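Local coordinates for transmembrane oligosaccharyl transferase (Archaeoglobus fulgidus, PDB 3WAJ), which belongs to the STT3/AglB family of membrane proteins, in which a helical membrane region of the GT-C class is joined to a large globular C-terminal part, at residues T72-G77 with F542-V547; E522-L527 with V560-P565; F598-L603 with F774-G779; F68-Y73 with E536-P541. All coordinates share one frame; numbering follows the deposited sequence.

Contact 1. Residues T72-G77 with F542-V547; sequences TYYPYG and FETYGV
Tyr-74 reaches Thr-544 with its hydroxyl and lays its ring against Gly-546, and so ties the loop between strands 68-69 and 78-79 to the loop leading into strand 546-548 in the five-stranded mixed sheet of the globular part. Tyr-74 OH and Thr-544 OG1 share a hydrogen bond of 2.7 Å, for which either could supply the proton, and the threonine oxygen lies at the ring edge, in its plane. Glycine suits position 546 because, with no side chain in the way, Tyr-74 CD2 can come within 3.4 Å of Gly-546 CA; the neighbouring CE2 is 3.3 Å from Gly-546 N. The ring is sandwiched: Pro-75 CB sits over the centre of one face, 3.6 Å above the plane, and the carbonyl oxygen of Tyr-545 lies over the rim of the other. With CG turned opposite the backbone nitrogen (chi1 -173°), Tyr-74 extends its phenol to strand 546-548 and the threonine before it.

Further out, Asn-604 ND2 also bonds to the Tyr-74 hydroxyl. Tyr-545 has its CB directed away from the loop, and its hydroxyl bonds to Pro-515 O. The loop is shaped by a cis peptide before Pro-75 and by Tyr-73 O, which accepts from two amides: Tyr-76 N at 2.7 Å and Gly-77 N at 3.0 Å.

Contact 2. Residues E522-L527 with V560-P565; sequences EYYLQL and VAHRMP
Tyr-524 and His-562 stack face to face, their ring centroids 3.9 Å apart and their planes inclined at 30°, while the two side chains run at roughly right angles. The imidazole is displaced toward the rim of the phenol, so that His-562 NE2 lies 3.4 Å from Tyr-524 CE1 and His-562 CD2 meets CE2. A histidine fits here because it can stack and still use both nitrogens at its edge. NE2 bonds to a water at 2.7 Å, which also makes a weak bond with Tyr-524 OH, while ND1 bonds to Asp-521 OD2 and so fixes the rotation of the ring. The left-handed backbone of His-562 (phi 47°) turns the chain out of its helix; there CG stands beside the backbone nitrogen and opposite the carbonyl carbon (chi1 -75°), which brings the ring over the tyrosine.

The second pairing is apolar. Met-564, extended beyond CG, brings its terminal methyl to the edge of the neighbouring phenol, with CE 3.7 Å from Tyr-523 CD1. Between the two pairs in sequence, Arg-563 folds back so that NH1 donates to the carbonyl oxygen of His-562 at 2.8 Å, from above the carbonyl plane; its NE and NH2 serve Tyr-545 OH and Thr-514 O.

The contact thus joins the C-terminal part of helix 517-524 to the exit of helix 554-561 and to the short, weakly bonded strand 564-565. Helix 501-513 touches His-562 through Arg-511, and helix 47-60, which carries the zinc ligand Asp-47, meets Tyr-524 through Arg-53, in a cation-pi contact, and through Glu-56.

Contact 3. Residues F598-L603 with F774-G779; sequences FVAEKL and FERVKG
Arg-776 leaves its strand toward Ala-600 and Glu-601 on a neighbouring helix. From CB the chain is fully extended as far as NE, with CG opposite the backbone nitrogen (chi1 177°), and this length carries the charge to the helix. CD passes the methyl of the alanine, 3.6 Å from Ala-600 CB, and NE lies 3.5 Å from the same carbon; a residue as small as alanine lets the arginine lie this close to the helix. NE also forms a salt bridge with Glu-597, one helical turn before Glu-601. Beyond CZ, NH2 donates to Glu-601 OE1 at 2.6 Å in a nearly straight bond (162°) that keeps to the guanidinium plane and reaches OE1 on its anti side, somewhat tilted out of the carboxylate plane; the two together form a salt bridge. NH1 makes a weak bond to the same oxygen. Glu-601 bends at chi2 to offer OE1, and its carboxylate plane stands 77° from the guanidinium, one face of which passes over the backbone around Glu-601 N.

Helix 593-602 thereby lies against the mixed sheet, where strand 771-776 runs antiparallel between strands 605-611 and 693-698. Tyr-693 of the latter touches both Ala-600 and Arg-776.

Contact 4. Residues F68-Y73 with E536-P541; sequences FDPFTY and EPFSYP
At Pro-70 the chain enters a type I turn running from Asp-69 to Thr-72 and passes the irregular segment 536-541, coming nearest at Phe-538, where the CA atoms of Pro-70 and Phe-538 are 6.8 Å apart. Proline suits the second position of such a turn, since its ring already holds the required phi. Its CB sits over the centre of the Phe-538 ring, 3.6 Å from the centroid and 13° off the normal, a clear CH-pi contact. Phe-68 adds to this through one corner: its CE2 lies 3.7 Å from Phe-538 CD1, the two rings inclined at 30° but slid so far apart that they scarcely overlap. Tyr-540 adds a polar contact: its OH donates to Pro-70 O at 2.7 Å, within the carbonyl plane, and its CE2 touches Pro-70 CB, while within its own segment Phe-538 CD2 rests over its ring. The turn is braced from within by an Asx turn, in which Asp-69 OD1 accepts from Phe-71 N at 3.0 Å; OD2 pairs with Arg-53 and Tyr-50.

The proline ring rests on Phe-538 while the Tyr-540 phenol takes up its carbonyl oxygen; across this contact, one hydrogen bond fixes direction and the rest is apolar and CH-pi contact.

Overall arrangement
Contacts 1 and 4 start from one continuous stretch, 68-77, and their centres are only 6 Å apart; the centre of contact 2 lies 10 to 11 Å from both of theirs, and it touches each. Contact 3 is more peripheral, its centre 13 Å from that of contact 1, which it meets through Leu-603, and without touch to contacts 2 and 4. Contacts 1, 2 and 3 all reach the same mixed sheet, through strands 546-548, 564-565 and 771-776 respectively. Along the chain, contacts 1 and 4 span more than 460 residues and interleave with contact 2, whereas contact 3 opens after these close. A loop from the N-terminal STT3 region thus packs on the globular part, consistent with its joining the two parts of the protein.

Contact 1. Residues T72-G77 with F542-V547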
# COMPACT_ATOMS: atom_id res chain seq x y z
N THR A 72 -1.43 -6.32 14.77
CA THR A 72 -2.14 -6.23 13.50
C THR A 72 -2.75 -7.57 13.08
O THR A 72 -2.49 -8.60 13.71
CB THR A 72 -1.23 -5.68 12.41
OG1 THR A 72 -2.03 -5.27 11.30
CG2 THR A 72 -0.19 -6.71 11.98
N TYR A 73 -3.57 -7.56 12.03
CA TYR A 73 -4.28 -8.77 11.61
C TYR A 73 -4.95 -9.46 12.82
O TYR A 73 -4.82 -10.67 13.04
CB TYR A 73 -3.32 -9.72 10.84
CG TYR A 73 -3.94 -10.99 10.30
CD1 TYR A 73 -5.31 -11.06 10.00
CD2 TYR A 73 -3.17 -12.13 10.10
CE1 TYR A 73 -5.88 -12.23 9.52
CE2 TYR A 73 -3.74 -13.31 9.63
CZ TYR A 73 -5.09 -13.36 9.34
OH TYR A 73 -5.64 -14.52 8.88
N TYR A 74 -5.69 -8.67 13.58
CA TYR A 74 -6.35 -9.18 14.78
C TYR A 74 -7.45 -10.20 14.45
O TYR A 74 -8.23 -10.00 13.52
CB TYR A 74 -6.93 -8.00 15.56
CG TYR A 74 -7.51 -8.37 16.91
CD1 TYR A 74 -6.69 -8.48 18.03
CD2 TYR A 74 -8.87 -8.57 17.06
CE1 TYR A 74 -7.24 -8.80 19.28
CE2 TYR A 74 -9.41 -8.90 18.29
CZ TYR A 74 -8.59 -9.01 19.40
OH TYR A 74 -9.15 -9.32 20.64
N PRO A 75 -7.53 -11.28 15.24
CA PRO A 75 -6.69 -11.56 16.40
C PRO A 75 -5.64 -12.63 16.12
O PRO A 75 -5.43 -13.48 17.00
CB PRO A 75 -7.69 -12.15 17.39
CG PRO A 75 -8.56 -13.03 16.44
CD PRO A 75 -8.64 -12.25 15.12
N TYR A 76 -5.02 -12.60 14.95
CA TYR A 76 -4.01 -13.63 14.64
C TYR A 76 -2.59 -13.10 14.73
O TYR A 76 -1.68 -13.80 15.19
CB TYR A 76 -4.26 -14.21 13.23
CG TYR A 76 -5.64 -14.79 13.06
CD1 TYR A 76 -5.92 -16.10 13.45
CD2 TYR A 76 -6.68 -14.03 12.52
CE1 TYR A 76 -7.20 -16.64 13.29
CE2 TYR A 76 -7.97 -14.56 12.37
CZ TYR A 76 -8.20 -15.87 12.75
OH TYR A 76 -9.45 -16.40 12.61
N GLY A 77 -2.37 -11.87 14.29
CA GLY A 77 -1.02 -11.33 14.26
C GLY A 77 -0.38 -11.59 12.91
O GLY A 77 -0.80 -12.50 12.18
N PHE A 542 -3.29 -9.80 27.63
CA PHE A 542 -4.39 -9.12 28.29
C PHE A 542 -5.67 -9.17 27.48
O PHE A 542 -5.71 -9.52 26.29
CB PHE A 542 -4.02 -7.66 28.63
CG PHE A 542 -3.94 -6.73 27.41
CD1 PHE A 542 -2.93 -6.89 26.45
CD2 PHE A 542 -4.85 -5.69 27.24
CE1 PHE A 542 -2.84 -6.02 25.34
CE2 PHE A 542 -4.77 -4.83 26.15
CZ PHE A 542 -3.76 -4.99 25.19
N GLU A 543 -6.73 -8.82 28.18
CA GLU A 543 -8.07 -8.66 27.67
C GLU A 543 -8.13 -7.65 26.49
O GLU A 543 -8.08 -6.44 26.69
CB GLU A 543 -8.91 -8.22 28.90
CG GLU A 543 -8.11 -7.35 30.00
CD GLU A 543 -7.16 -8.14 31.00
OE1 GLU A 543 -6.36 -7.50 31.75
OE2 GLU A 543 -7.20 -9.38 31.07
N THR A 544 -8.21 -8.14 25.25
CA THR A 544 -8.16 -7.26 24.07
C THR A 544 -9.46 -7.15 23.24
O THR A 544 -10.40 -7.90 23.45
CB THR A 544 -7.04 -7.68 23.09
OG1 THR A 544 -7.27 -9.01 22.61
CG2 THR A 544 -5.67 -7.57 23.74
N TYR A 545 -9.48 -6.24 22.27
CA TYR A 545 -10.60 -6.17 21.31
C TYR A 545 -10.11 -5.73 19.93
O TYR A 545 -9.02 -5.15 19.80
CB TYR A 545 -11.72 -5.23 21.80
CG TYR A 545 -11.26 -3.82 22.14
CD1 TYR A 545 -10.97 -2.90 21.14
CD2 TYR A 545 -11.14 -3.41 23.46
CE1 TYR A 545 -10.54 -1.62 21.44
CE2 TYR A 545 -10.72 -2.12 23.78
CZ TYR A 545 -10.42 -1.23 22.76
OH TYR A 545 -10.00 0.05 23.06
N GLY A 546 -10.90 -6.00 18.90
CA GLY A 546 -10.49 -5.67 17.55
C GLY A 546 -11.24 -4.49 16.98
O GLY A 546 -12.37 -4.16 17.40
N VAL A 547 -10.60 -3.85 16.02
CA VAL A 547 -11.16 -2.72 15.31
C VAL A 547 -11.30 -3.11 13.84
O VAL A 547 -10.30 -3.39 13.15
CB VAL A 547 -10.25 -1.52 15.45
CG1 VAL A 547 -10.83 -0.30 14.68
CG2 VAL A 547 -10.06 -1.17 16.92

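Contact 2. Residues E522-L527 with V560-P565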
# COMPACT_ATOMS: atom_id res chain seq x y z
N GLU A 522 1.62 0.26 26.33
CA GLU A 522 2.73 -0.61 26.77
C GLU A 522 2.99 -1.71 25.75
O GLU A 522 4.13 -1.98 25.38
CB GLU A 522 2.42 -1.34 28.08
CG GLU A 522 1.99 -0.51 29.24
CD GLU A 522 1.28 -1.34 30.28
OE1 GLU A 522 0.68 -2.37 29.89
OE2 GLU A 522 1.33 -0.99 31.47
N TYR A 523 1.91 -2.38 25.35
CA TYR A 523 2.02 -3.59 24.54
C TYR A 523 2.61 -3.26 23.17
O TYR A 523 3.44 -3.99 22.64
CB TYR A 523 0.64 -4.28 24.40
CG TYR A 523 0.73 -5.69 23.88
CD1 TYR A 523 -0.06 -6.10 22.82
CD2 TYR A 523 1.62 -6.62 24.43
CE1 TYR A 523 0.01 -7.40 22.32
CE2 TYR A 523 1.71 -7.91 23.94
CZ TYR A 523 0.90 -8.29 22.89
OH TYR A 523 0.98 -9.57 22.38
N TYR A 524 2.20 -2.11 22.64
CA TYR A 524 2.73 -1.56 21.40
C TYR A 524 4.26 -1.58 21.37
O TYR A 524 4.86 -1.76 20.30
CB TYR A 524 2.24 -0.11 21.27
CG TYR A 524 2.40 0.53 19.92
CD1 TYR A 524 3.45 1.42 19.68
CD2 TYR A 524 1.51 0.27 18.88
CE1 TYR A 524 3.60 2.02 18.45
CE2 TYR A 524 1.66 0.87 17.64
CZ TYR A 524 2.71 1.75 17.43
OH TYR A 524 2.88 2.37 16.22
N LEU A 525 4.89 -1.41 22.53
CA LEU A 525 6.35 -1.29 22.58
C LEU A 525 7.08 -2.58 22.98
O LEU A 525 8.30 -2.60 23.06
CB LEU A 525 6.76 -0.13 23.48
CG LEU A 525 6.12 1.19 23.03
CD1 LEU A 525 6.34 2.26 24.07
CD2 LEU A 525 6.72 1.62 21.68
N GLN A 526 6.33 -3.66 23.19
CA GLN A 526 6.94 -4.91 23.63
C GLN A 526 7.57 -5.72 22.51
O GLN A 526 7.09 -5.74 21.36
CB GLN A 526 5.91 -5.81 24.32
CG GLN A 526 5.40 -5.26 25.62
CD GLN A 526 6.51 -5.06 26.61
OE1 GLN A 526 6.77 -3.93 27.04
NE2 GLN A 526 7.17 -6.14 26.99
N LEU A 527 8.63 -6.43 22.88
CA LEU A 527 9.35 -7.27 21.96
C LEU A 527 8.66 -8.62 21.86
O LEU A 527 9.05 -9.57 22.53
CB LEU A 527 10.79 -7.44 22.44
CG LEU A 527 11.69 -8.19 21.47
CD1 LEU A 527 11.83 -7.38 20.18
CD2 LEU A 527 13.04 -8.44 22.12
N VAL A 560 -1.71 5.11 14.59
CA VAL A 560 -2.29 6.35 15.10
C VAL A 560 -3.25 6.13 16.26
O VAL A 560 -3.20 6.84 17.26
CB VAL A 560 -2.96 7.20 13.98
CG1 VAL A 560 -3.52 8.49 14.57
CG2 VAL A 560 -1.96 7.53 12.87
N ALA A 561 -4.13 5.15 16.13
CA ALA A 561 -5.07 4.86 17.21
C ALA A 561 -4.45 3.98 18.30
O ALA A 561 -5.01 3.88 19.39
CB ALA A 561 -6.33 4.22 16.66
N HIS A 562 -3.32 3.34 17.99
CA HIS A 562 -2.77 2.28 18.85
C HIS A 562 -3.88 1.28 19.24
O HIS A 562 -4.00 0.90 20.40
CB HIS A 562 -2.12 2.85 20.13
CG HIS A 562 -0.78 3.49 19.92
ND1 HIS A 562 -0.07 4.08 20.94
CD2 HIS A 562 -0.03 3.64 18.80
CE1 HIS A 562 1.07 4.56 20.46
NE2 HIS A 562 1.12 4.30 19.16
N ARG A 563 -4.70 0.90 18.26
CA ARG A 563 -5.68 -0.18 18.45
C ARG A 563 -5.39 -1.29 17.45
O ARG A 563 -4.52 -1.14 16.60
CB ARG A 563 -7.12 0.34 18.34
CG ARG A 563 -7.50 1.28 19.48
CD ARG A 563 -7.27 0.66 20.88
NE ARG A 563 -7.64 1.59 21.96
CZ ARG A 563 -6.81 2.47 22.53
NH1 ARG A 563 -5.55 2.52 22.14
NH2 ARG A 563 -7.25 3.28 23.49
N MET A 564 -6.11 -2.40 17.54
CA MET A 564 -5.73 -3.56 16.74
C MET A 564 -6.71 -3.83 15.60
O MET A 564 -7.83 -4.26 15.84
CB MET A 564 -5.58 -4.79 17.63
CG MET A 564 -4.65 -4.57 18.83
SD MET A 564 -4.64 -6.04 19.88
CE MET A 564 -3.16 -5.76 20.88
N PRO A 565 -6.26 -3.60 14.35
CA PRO A 565 -7.14 -3.79 13.19
C PRO A 565 -7.26 -5.25 12.79
O PRO A 565 -6.30 -6.04 12.85
CB PRO A 565 -6.43 -3.00 12.08
CG PRO A 565 -4.96 -3.13 12.44
CD PRO A 565 -4.95 -3.04 13.97
O HOH W 1 2.58 5.49 17.27

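Contact 3. Residues F598-L603 with F774-G779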
# COMPACT_ATOMS: atom_id res chain seq x y z
N PHE A 598 -21.99 -12.83 13.58
CA PHE A 598 -21.19 -14.04 13.50
C PHE A 598 -19.74 -13.66 13.19
O PHE A 598 -18.81 -14.10 13.87
CB PHE A 598 -21.76 -15.00 12.44
CG PHE A 598 -20.73 -15.93 11.85
CD1 PHE A 598 -20.27 -17.04 12.57
CD2 PHE A 598 -20.21 -15.71 10.58
CE1 PHE A 598 -19.30 -17.89 12.04
CE2 PHE A 598 -19.24 -16.56 10.02
CZ PHE A 598 -18.79 -17.65 10.76
N VAL A 599 -19.55 -12.83 12.18
CA VAL A 599 -18.21 -12.42 11.79
C VAL A 599 -17.51 -11.65 12.91
O VAL A 599 -16.33 -11.90 13.21
CB VAL A 599 -18.24 -11.60 10.49
CG1 VAL A 599 -16.87 -10.99 10.19
CG2 VAL A 599 -18.74 -12.46 9.34
N ALA A 600 -18.24 -10.72 13.53
CA ALA A 600 -17.65 -9.83 14.53
C ALA A 600 -17.26 -10.59 15.78
O ALA A 600 -16.23 -10.32 16.38
CB ALA A 600 -18.59 -8.69 14.86
N GLU A 601 -18.11 -11.53 16.17
CA GLU A 601 -17.85 -12.36 17.34
C GLU A 601 -16.56 -13.16 17.16
O GLU A 601 -15.71 -13.16 18.04
CB GLU A 601 -19.02 -13.29 17.61
CG GLU A 601 -18.95 -13.99 18.97
CD GLU A 601 -19.21 -13.06 20.16
OE1 GLU A 601 -19.39 -11.83 19.96
OE2 GLU A 601 -19.22 -13.56 21.30
N LYS A 602 -16.40 -13.81 16.00
CA LYS A 602 -15.19 -14.56 15.66
C LYS A 602 -13.92 -13.74 15.79
O LYS A 602 -12.89 -14.26 16.20
CB LYS A 602 -15.26 -15.12 14.24
CG LYS A 602 -16.30 -16.21 14.04
CD LYS A 602 -15.92 -17.49 14.78
CE LYS A 602 -17.13 -18.40 14.94
NZ LYS A 602 -16.94 -19.50 15.94
N LEU A 603 -13.99 -12.47 15.40
CA LEU A 603 -12.81 -11.61 15.39
C LEU A 603 -12.82 -10.69 16.60
O LEU A 603 -11.97 -9.80 16.72
CB LEU A 603 -12.73 -10.80 14.10
CG LEU A 603 -12.85 -11.69 12.85
CD1 LEU A 603 -13.16 -10.86 11.61
CD2 LEU A 603 -11.59 -12.53 12.65
N PHE A 774 -18.14 3.36 15.05
CA PHE A 774 -19.23 2.72 15.77
C PHE A 774 -18.68 1.78 16.85
O PHE A 774 -17.57 1.24 16.71
CB PHE A 774 -20.11 1.94 14.80
CG PHE A 774 -20.71 2.79 13.72
CD1 PHE A 774 -22.03 3.23 13.81
CD2 PHE A 774 -19.96 3.14 12.59
CE1 PHE A 774 -22.60 4.03 12.81
CE2 PHE A 774 -20.53 3.93 11.58
CZ PHE A 774 -21.85 4.38 11.70
N GLU A 775 -19.46 1.57 17.90
CA GLU A 775 -19.11 0.60 18.93
C GLU A 775 -20.03 -0.60 18.85
O GLU A 775 -21.26 -0.46 18.79
CB GLU A 775 -19.22 1.20 20.34
CG GLU A 775 -18.75 0.24 21.43
CD GLU A 775 -18.97 0.77 22.84
OE1 GLU A 775 -19.77 1.72 23.00
OE2 GLU A 775 -18.33 0.23 23.78
N ARG A 776 -19.44 -1.79 18.84
CA ARG A 776 -20.23 -3.01 18.91
C ARG A 776 -20.60 -3.25 20.37
O ARG A 776 -19.77 -3.15 21.27
CB ARG A 776 -19.48 -4.21 18.32
CG ARG A 776 -20.24 -5.51 18.43
CD ARG A 776 -19.65 -6.61 17.55
NE ARG A 776 -20.39 -7.85 17.80
CZ ARG A 776 -19.94 -8.86 18.53
NH1 ARG A 776 -18.72 -8.81 19.04
NH2 ARG A 776 -20.71 -9.92 18.73
N VAL A 777 -21.86 -3.59 20.60
CA VAL A 777 -22.46 -3.49 21.92
C VAL A 777 -23.49 -4.60 22.07
O VAL A 777 -24.13 -4.99 21.09
CB VAL A 777 -23.12 -2.08 22.02
CG1 VAL A 777 -24.58 -2.17 22.38
CG2 VAL A 777 -22.34 -1.17 22.94
N LYS A 778 -23.64 -5.13 23.29
CA LYS A 778 -24.66 -6.17 23.53
C LYS A 778 -26.05 -5.63 23.24
O LYS A 778 -26.78 -6.21 22.43
CB LYS A 778 -24.59 -6.68 24.97
CG LYS A 778 -23.81 -7.97 25.15
CD LYS A 778 -23.43 -8.21 26.61
CE LYS A 778 -22.64 -9.50 26.77
NZ LYS A 778 -21.67 -9.67 25.65
N GLY A 779 -26.41 -4.53 23.89
CA GLY A 779 -27.69 -3.87 23.68
C GLY A 779 -28.68 -4.20 24.79
O GLY A 779 -28.78 -5.36 25.21

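Contact 4. Residues F68-Y73 with E536-P541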
# COMPACT_ATOMS: atom_id res chain seq x y z
N PHE A 68 7.33 -10.54 14.34
CA PHE A 68 5.91 -10.86 14.36
C PHE A 68 5.16 -9.80 15.18
O PHE A 68 5.68 -9.26 16.16
CB PHE A 68 5.71 -12.28 14.92
CG PHE A 68 4.28 -12.71 14.96
CD1 PHE A 68 3.68 -13.28 13.84
CD2 PHE A 68 3.52 -12.55 16.12
CE1 PHE A 68 2.35 -13.69 13.87
CE2 PHE A 68 2.18 -12.95 16.16
CZ PHE A 68 1.60 -13.52 15.03
N ASP A 69 3.93 -9.50 14.76
CA ASP A 69 3.22 -8.34 15.28
C ASP A 69 1.78 -8.71 15.54
O ASP A 69 0.95 -8.69 14.64
CB ASP A 69 3.31 -7.18 14.27
CG ASP A 69 2.61 -5.88 14.76
OD1 ASP A 69 2.17 -5.81 15.93
OD2 ASP A 69 2.52 -4.92 13.98
N PRO A 70 1.48 -9.09 16.79
CA PRO A 70 0.11 -9.48 17.13
C PRO A 70 -0.84 -8.29 17.18
O PRO A 70 -2.05 -8.47 17.34
CB PRO A 70 0.26 -10.09 18.54
CG PRO A 70 1.50 -9.47 19.09
CD PRO A 70 2.41 -9.32 17.91
N PHE A 71 -0.28 -7.09 17.04
CA PHE A 71 -1.06 -5.86 17.13
C PHE A 71 -1.83 -5.61 15.83
O PHE A 71 -2.76 -4.80 15.78
CB PHE A 71 -0.14 -4.69 17.41
CG PHE A 71 -0.66 -3.71 18.44
CD1 PHE A 71 -1.66 -2.80 18.11
CD2 PHE A 71 -0.09 -3.65 19.71
CE1 PHE A 71 -2.11 -1.89 19.03
CE2 PHE A 71 -0.54 -2.74 20.64
CZ PHE A 71 -1.56 -1.85 20.29
N THR A 72 -1.43 -6.32 14.77
CA THR A 72 -2.14 -6.23 13.50
C THR A 72 -2.75 -7.57 13.08
O THR A 72 -2.49 -8.60 13.71
CB THR A 72 -1.23 -5.68 12.41
OG1 THR A 72 -2.03 -5.27 11.30
CG2 THR A 72 -0.19 -6.71 11.98
N TYR A 73 -3.57 -7.56 12.03
CA TYR A 73 -4.28 -8.77 11.61
C TYR A 73 -4.95 -9.46 12.82
O TYR A 73 -4.82 -10.67 13.04
CB TYR A 73 -3.32 -9.72 10.84
CG TYR A 73 -3.94 -10.99 10.30
CD1 TYR A 73 -5.31 -11.06 10.00
CD2 TYR A 73 -3.17 -12.13 10.10
CE1 TYR A 73 -5.88 -12.23 9.52
CE2 TYR A 73 -3.74 -13.31 9.63
CZ TYR A 73 -5.09 -13.36 9.34
OH TYR A 73 -5.64 -14.52 8.88
N GLU A 536 -4.11 -19.91 14.24
CA GLU A 536 -5.10 -19.82 15.32
C GLU A 536 -4.97 -18.46 16.06
O GLU A 536 -3.89 -17.85 16.06
CB GLU A 536 -4.95 -21.02 16.27
CG GLU A 536 -5.48 -22.38 15.73
CD GLU A 536 -4.95 -23.61 16.51
OE1 GLU A 536 -3.76 -23.64 16.87
OE2 GLU A 536 -5.74 -24.56 16.76
N PRO A 537 -6.08 -17.97 16.66
CA PRO A 537 -6.03 -16.68 17.37
C PRO A 537 -4.83 -16.58 18.33
O PRO A 537 -4.54 -17.53 19.03
CB PRO A 537 -7.34 -16.66 18.15
CG PRO A 537 -8.28 -17.53 17.33
CD PRO A 537 -7.40 -18.62 16.77
N PHE A 538 -4.13 -15.45 18.33
CA PHE A 538 -2.94 -15.26 19.14
C PHE A 538 -3.36 -15.20 20.59
O PHE A 538 -4.48 -14.81 20.90
CB PHE A 538 -2.25 -13.95 18.74
CG PHE A 538 -0.95 -13.67 19.48
CD1 PHE A 538 0.25 -14.18 19.03
CD2 PHE A 538 -0.94 -12.83 20.59
CE1 PHE A 538 1.46 -13.89 19.70
CE2 PHE A 538 0.26 -12.54 21.27
CZ PHE A 538 1.46 -13.06 20.82
N SER A 539 -2.45 -15.55 21.48
CA SER A 539 -2.76 -15.57 22.89
C SER A 539 -2.27 -14.26 23.53
O SER A 539 -1.12 -14.16 23.97
CB SER A 539 -2.08 -16.79 23.55
OG SER A 539 -2.45 -16.87 24.90
N TYR A 540 -3.15 -13.25 23.56
CA TYR A 540 -2.78 -11.93 24.08
C TYR A 540 -2.58 -11.94 25.59
O TYR A 540 -3.28 -12.67 26.28
CB TYR A 540 -3.84 -10.90 23.67
CG TYR A 540 -3.89 -10.70 22.18
CD1 TYR A 540 -4.71 -11.48 21.39
CD2 TYR A 540 -3.10 -9.73 21.57
CE1 TYR A 540 -4.75 -11.30 20.00
CE2 TYR A 540 -3.14 -9.54 20.19
CZ TYR A 540 -3.96 -10.33 19.40
OH TYR A 540 -3.99 -10.15 18.03
N PRO A 541 -1.64 -11.12 26.09
CA PRO A 541 -1.25 -11.05 27.51
C PRO A 541 -2.26 -10.26 28.31
O PRO A 541 -2.10 -10.05 29.52
CB PRO A 541 0.07 -10.25 27.49
CG PRO A 541 0.46 -10.14 26.04
CD PRO A 541 -0.80 -10.23 25.26